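Local coordinates for protein flavodoxin (Bacillus cereus, PDB 6GAQ) that binds flavin mononucleotide and probably serves as a low-potential electron donor to a number of redox enzymes, at residues A[126-131]-A[141-146]; A[11-16]-A[38-43]. All coordinates share one frame; numbering follows the deposited sequence.

Contact 1. Residues A[126-131]-A[141-146]. With CA (calcium ion), chain E.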
loop_
_atom_site.group_PDB
_atom_site.type_symbol
_atom_site.label_atom_id
_atom_site.label_comp_id
_atom_site.label_asym_id
_atom_site.label_seq_id
_atom_site.Cartn_x
_atom_site.Cartn_y
_atom_site.Cartn_z
ATOM N N GLU A 126 5.247 -8.050 6.114
ATOM C CA GLU A 126 6.088 -7.648 4.998
ATOM C C GLU A 126 5.234 -7.307 3.782
ATOM O O GLU A 126 4.139 -7.843 3.591
ATOM C CB GLU A 126 7.083 -8.761 4.656
ATOM C CG GLU A 126 8.108 -8.405 3.585
ATOM C CD GLU A 126 8.897 -7.152 3.917
ATOM O OE1 GLU A 126 9.270 -6.973 5.096
ATOM O OE2 GLU A 126 9.145 -6.346 2.995
ATOM N N GLY A 127 5.749 -6.399 2.956
ATOM C CA GLY A 127 4.967 -5.880 1.854
ATOM C C GLY A 127 4.691 -6.918 0.783
ATOM O O GLY A 127 5.430 -7.888 0.604
ATOM N N LEU A 128 3.596 -6.695 0.060
ATOM C CA LEU A 128 3.211 -7.531 -1.067
ATOM C C LEU A 128 3.870 -7.005 -2.335
ATOM O O LEU A 128 3.727 -5.825 -2.674
ATOM C CB LEU A 128 1.689 -7.552 -1.223
ATOM C CG LEU A 128 1.106 -7.940 -2.582
ATOM C CD1 LEU A 128 1.311 -9.423 -2.855
ATOM C CD2 LEU A 128 -0.371 -7.572 -2.650
ATOM N N LYS A 129 4.594 -7.879 -3.029
ATOM C CA LYS A 129 5.320 -7.525 -4.244
ATOM C C LYS A 129 4.742 -8.325 -5.405
ATOM O O LYS A 129 4.915 -9.547 -5.473
ATOM C CB LYS A 129 6.815 -7.785 -4.076
ATOM C CG LYS A 129 7.344 -7.346 -2.722
ATOM C CD LYS A 129 8.855 -7.383 -2.670
ATOM C CE LYS A 129 9.330 -8.110 -1.425
ATOM N NZ LYS A 129 8.534 -7.760 -0.214
ATOM N N ILE A 130 4.049 -7.637 -6.307
ATOM C CA ILE A 130 3.443 -8.242 -7.488
ATOM C C ILE A 130 4.212 -7.754 -8.708
ATOM O O ILE A 130 4.653 -6.600 -8.744
ATOM C CB ILE A 130 1.944 -7.882 -7.589
ATOM C CG1 ILE A 130 1.154 -8.533 -6.450
ATOM C CG2 ILE A 130 1.362 -8.268 -8.951
ATOM C CD1 ILE A 130 0.858 -10.013 -6.657
ATOM N N GLU A 131 4.392 -8.629 -9.698
ATOM C CA GLU A 131 5.061 -8.237 -10.932
ATOM C C GLU A 131 4.016 -7.883 -11.976
ATOM O O GLU A 131 3.185 -8.725 -12.351
ATOM C CB GLU A 131 5.994 -9.339 -11.434
ATOM C CG GLU A 131 6.393 -9.199 -12.905
ATOM C CD GLU A 131 7.668 -9.954 -13.247
ATOM O OE1 GLU A 131 8.435 -9.474 -14.111
ATOM O OE2 GLU A 131 7.913 -11.024 -12.658
ATOM N N GLU A 141 -3.910 -15.104 -5.826
ATOM C CA GLU A 141 -3.764 -15.773 -4.539
ATOM C C GLU A 141 -2.728 -15.083 -3.661
ATOM O O GLU A 141 -2.822 -15.150 -2.430
ATOM C CB GLU A 141 -3.399 -17.242 -4.749
ATOM C CG GLU A 141 -4.584 -18.116 -5.132
ATOM C CD GLU A 141 -4.404 -19.561 -4.719
ATOM O OE1 GLU A 141 -3.312 -20.119 -4.961
ATOM O OE2 GLU A 141 -5.354 -20.139 -4.149
ATOM N N LYS A 142 -1.738 -14.422 -4.265
ATOM C CA LYS A 142 -0.803 -13.619 -3.483
ATOM C C LYS A 142 -1.522 -12.456 -2.809
ATOM O O LYS A 142 -1.321 -12.192 -1.618
ATOM C CB LYS A 142 0.330 -13.106 -4.375
ATOM C CG LYS A 142 1.496 -14.070 -4.524
ATOM C CD LYS A 142 2.396 -13.675 -5.687
ATOM C CE LYS A 142 3.324 -12.530 -5.310
ATOM N NZ LYS A 142 4.253 -12.183 -6.422
ATOM N N CYS A 143 -2.369 -11.750 -3.563
ATOM C CA CYS A 143 -3.140 -10.655 -2.984
ATOM C C CYS A 143 -4.140 -11.167 -1.956
ATOM O O CYS A 143 -4.354 -10.529 -0.918
ATOM C CB CYS A 143 -3.861 -9.881 -4.088
ATOM S SG CYS A 143 -2.788 -9.247 -5.398
ATOM N N SER A 144 -4.762 -12.318 -2.228
ATOM C CA SER A 144 -5.753 -12.863 -1.305
ATOM C C SER A 144 -5.124 -13.233 0.032
ATOM O O SER A 144 -5.713 -12.990 1.091
ATOM C CB SER A 144 -6.439 -14.076 -1.933
ATOM O OG SER A 144 -7.486 -14.554 -1.108
ATOM N N ASN A 145 -3.926 -13.822 0.004
ATOM C CA ASN A 145 -3.253 -14.178 1.250
ATOM C C ASN A 145 -2.794 -12.936 2.005
ATOM O O ASN A 145 -2.885 -12.881 3.237
ATOM C CB ASN A 145 -2.066 -15.098 0.964
ATOM C CG ASN A 145 -2.485 -16.417 0.349
ATOM O OD1 ASN A 145 -3.614 -16.872 0.536
ATOM N ND2 ASN A 145 -1.577 -17.038 -0.393
ATOM N N PHE A 146 -2.296 -11.930 1.281
ATOM C CA PHE A 146 -1.815 -10.712 1.926
ATOM C C PHE A 146 -2.945 -9.989 2.649
ATOM O O PHE A 146 -2.797 -9.584 3.808
ATOM C CB PHE A 146 -1.165 -9.799 0.883
ATOM C CG PHE A 146 -0.636 -8.509 1.447
ATOM C CD1 PHE A 146 0.628 -8.451 2.011
ATOM C CD2 PHE A 146 -1.398 -7.353 1.401
ATOM C CE1 PHE A 146 1.118 -7.264 2.527
ATOM C CE2 PHE A 146 -0.914 -6.165 1.917
ATOM C CZ PHE A 146 0.346 -6.121 2.480
HETATM CA CA CA E . 1.671 -10.639 -12.757
HETATM O O HOH W 1 2.059 -10.167 -15.146
#
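Lys142, on the C-terminal helix 137-152, reaches over to the edge strand of the sheet with its whole length. Its CB lies 3.9 Å from Ile130 CD1 and also touches Leu128 CD1. CD and CE continue past Ile130 CD1, the two side chains running in opposite directions. A bend at the third torsion (chi3 79°) then turns the tip toward the strand, where NZ donates to Lys129 O at 2.9 Å, in the carbonyl plane and with a C=O...N angle of 153°. The ammonium probably also feels the carboxylate of Asp139, in a long and weak ion pair. Lysine suits this exposed place because its methylenes cover apolar neighbours while its ammonium finds a polar atom.

Deeper in, Leu128 packs between strand and helix. Its CB sits over one face of the Phe146 ring, 3.7 Å from the centroid in a CH-pi contact, and its CD2 meets Cys143 SG at 4.0 Å. Ile130 CD1 packs on the same sulfur, so the small cysteine admits both branched side chains. With CG anti to its backbone N (chi1 180°), Phe146 extends its ring toward the strand, and the ring edge at CE1 faces Glu126 O in plane at 3.3 Å. Ile25 of helix 21-35 touches Leu128, Ile130 and Cys143.

The strand ends at a calcium ion, bound by Glu131 O at 2.5 Å together with Ala133, Asp139 and a water. Strand end and helix start thus share a metal site, while apolar contacts and one lysine-to-carbonyl bond hold the helix to the strand.

Contact 2. Residues A[11-16]-A[38-43]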
loop_
_atom_site.group_PDB
_atom_site.type_symbol
_atom_site.label_atom_id
_atom_site.label_comp_id
_atom_site.label_asym_id
_atom_site.label_seq_id
_atom_site.Cartn_x
_atom_site.Cartn_y
_atom_site.Cartn_z
ATOM N N ILE A 11 -10.174 0.948 7.750
ATOM C CA ILE A 11 -8.988 0.663 6.950
ATOM C C ILE A 11 -9.011 1.526 5.697
ATOM O O ILE A 11 -10.046 1.652 5.033
ATOM C CB ILE A 11 -8.896 -0.833 6.589
ATOM C CG1 ILE A 11 -8.805 -1.679 7.860
ATOM C CG2 ILE A 11 -7.691 -1.095 5.698
ATOM C CD1 ILE A 11 -8.581 -3.154 7.602
ATOM N N LEU A 12 -7.863 2.121 5.379
ATOM C CA LEU A 12 -7.706 2.966 4.204
ATOM C C LEU A 12 -6.682 2.353 3.261
ATOM O O LEU A 12 -5.616 1.900 3.695
ATOM C CB LEU A 12 -7.271 4.382 4.599
ATOM C CG LEU A 12 -6.454 5.175 3.575
ATOM C CD1 LEU A 12 -7.335 5.666 2.435
ATOM C CD2 LEU A 12 -5.738 6.338 4.242
ATOM N N ILE A 13 -7.009 2.342 1.973
ATOM C CA ILE A 13 -6.110 1.863 0.929
ATOM C C ILE A 13 -5.794 3.056 0.035
ATOM O O ILE A 13 -6.615 3.454 -0.800
ATOM C CB ILE A 13 -6.713 0.707 0.123
ATOM C CG1 ILE A 13 -7.053 -0.466 1.043
ATOM C CG2 ILE A 13 -5.752 0.261 -0.969
ATOM C CD1 ILE A 13 -7.800 -1.582 0.352
ATOM N N ALA A 14 -4.609 3.633 0.210
ATOM C CA ALA A 14 -4.133 4.730 -0.623
ATOM C C ALA A 14 -3.101 4.182 -1.600
ATOM O O ALA A 14 -2.087 3.614 -1.180
ATOM C CB ALA A 14 -3.535 5.850 0.228
ATOM N N TYR A 15 -3.358 4.347 -2.896
ATOM C CA TYR A 15 -2.525 3.742 -3.923
ATOM C C TYR A 15 -2.115 4.773 -4.964
ATOM O O TYR A 15 -2.844 5.728 -5.244
ATOM C CB TYR A 15 -3.243 2.565 -4.609
ATOM C CG TYR A 15 -4.392 2.967 -5.508
ATOM C CD1 TYR A 15 -4.195 3.184 -6.868
ATOM C CD2 TYR A 15 -5.675 3.118 -5.001
ATOM C CE1 TYR A 15 -5.242 3.550 -7.692
ATOM C CE2 TYR A 15 -6.730 3.482 -5.818
ATOM C CZ TYR A 15 -6.508 3.696 -7.163
ATOM O OH TYR A 15 -7.552 4.058 -7.982
ATOM N N ALA A 16 -0.931 4.560 -5.537
ATOM C CA ALA A 16 -0.431 5.335 -6.667
ATOM C C ALA A 16 -0.309 4.389 -7.854
ATOM O O ALA A 16 0.492 3.448 -7.824
ATOM C CB ALA A 16 0.913 5.984 -6.343
ATOM N N HIS A 38 -15.237 -4.951 7.694
ATOM C CA HIS A 38 -14.448 -3.746 7.886
ATOM C C HIS A 38 -14.956 -2.630 6.976
ATOM O O HIS A 38 -15.638 -2.868 5.976
ATOM C CB HIS A 38 -12.969 -4.013 7.588
ATOM C CG HIS A 38 -12.295 -4.913 8.578
ATOM N ND1 HIS A 38 -12.544 -4.855 9.932
ATOM C CD2 HIS A 38 -11.369 -5.887 8.407
ATOM C CE1 HIS A 38 -11.803 -5.756 10.553
ATOM N NE2 HIS A 38 -11.083 -6.397 9.651
ATOM N N GLU A 39 -14.602 -1.398 7.333
ATOM C CA GLU A 39 -14.946 -0.217 6.546
ATOM C C GLU A 39 -13.721 0.172 5.726
ATOM O O GLU A 39 -12.743 0.696 6.270
ATOM C CB GLU A 39 -15.395 0.924 7.455
ATOM C CG GLU A 39 -16.734 1.535 7.078
ATOM C CD GLU A 39 -17.217 2.545 8.099
ATOM O OE1 GLU A 39 -16.601 2.637 9.182
ATOM O OE2 GLU A 39 -18.212 3.246 7.820
ATOM N N VAL A 40 -13.775 -0.079 4.422
ATOM C CA VAL A 40 -12.606 -0.005 3.552
ATOM C C VAL A 40 -12.802 1.139 2.567
ATOM O O VAL A 40 -13.675 1.077 1.691
ATOM C CB VAL A 40 -12.365 -1.330 2.819
ATOM C CG1 VAL A 40 -11.031 -1.304 2.092
ATOM C CG2 VAL A 40 -12.428 -2.489 3.801
ATOM N N VAL A 41 -11.979 2.179 2.697
ATOM C CA VAL A 41 -11.976 3.320 1.786
ATOM C C VAL A 41 -10.818 3.160 0.812
ATOM O O VAL A 41 -9.709 2.771 1.202
ATOM C CB VAL A 41 -11.876 4.649 2.561
ATOM C CG1 VAL A 41 -11.730 5.826 1.603
ATOM C CG2 VAL A 41 -13.093 4.835 3.454
ATOM N N LEU A 42 -11.075 3.456 -0.462
ATOM C CA LEU A 42 -10.103 3.287 -1.537
ATOM C C LEU A 42 -9.837 4.645 -2.171
ATOM O O LEU A 42 -10.747 5.252 -2.745
ATOM C CB LEU A 42 -10.624 2.290 -2.576
ATOM C CG LEU A 42 -9.693 1.792 -3.681
ATOM C CD1 LEU A 42 -8.775 0.699 -3.157
ATOM C CD2 LEU A 42 -10.512 1.288 -4.859
ATOM N N GLN A 43 -8.594 5.118 -2.072
ATOM C CA GLN A 43 -8.244 6.455 -2.530
ATOM C C GLN A 43 -6.911 6.436 -3.263
ATOM O O GLN A 43 -6.059 5.580 -3.015
ATOM C CB GLN A 43 -8.157 7.447 -1.360
ATOM C CG GLN A 43 -9.495 7.879 -0.793
ATOM C CD GLN A 43 -9.367 9.055 0.158
ATOM O OE1 GLN A 43 -8.268 9.547 0.411
ATOM N NE2 GLN A 43 -10.495 9.510 0.691
#
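The beta-alpha-beta unit that opens the flavodoxin fold brings strand 11-16 and strand 40-44 side by side, parallel, with helix 21-35 connecting them. Five backbone bonds join the pair. Ile11 and Ile13 each bridge two residues of 38-43, the pattern of parallel strands: Ile11 bonds Glu39 and Val41, Ile13 bonds Val41 (N to O, 2.8 Å) and Gln43. Tyr15 N donates to Gln43 O, and Ala14 CA adds a CA-H...O contact to Gln43 O at 3.2 Å.

On the face carrying Ile11, Ile13, Val40 and Leu42, beta-branched Ile and Val suit the extended chain and offer apolar surface to the helix packed there. Ile13 CD1 meets Val40 CG1 at 3.7 Å, and its other branch, CG2, meets Leu42 CD1 at 3.8 Å. Tyr15 places CG between its N and carbonyl carbon (chi1 71°), bringing the ring obliquely to Gln43 O (from CD2, 3.2 Å) and to Leu42 CG (from CE2, 4.0 Å). At the far end Ile11 CD1 touches His38 CD2 at 4.0 Å. The other face holds Leu12, the compact Ala14, Val41 and Gln43, with Leu12 CD1 approaching Gln43 CB.

Helix 21-35 packs on the first face, through Leu33 against Val40 and Asp27 against Leu42. Strand 58-63 pairs with the other side of 11-16, making 11-16 an interior strand and 40-44 an outermost one.

How the contacts relate
Both contacts belong to the one parallel sheet, at its two outermost strands, yet they do not touch: their centres lie about 16 Å apart and their nearest atoms about 8 Å. Contact 2 joins strand to strand, so backbone bonds carry it; strand 11-16 is buried, while 40-43 is partly exposed. Contact 1 joins strand to helix, so side chains do the work: Leu128, Ile130, Cys143 and Phe146 are buried, Lys142 is exposed, and its one hydrogen bond runs from that lysine to a backbone carbonyl. Helix 21-35 serves both, touching Leu128 and Cys143 in contact 1 and Val40 and Leu42 in contact 2. Contact 1 ends at a calcium ion; contact 2 has no metal of its own.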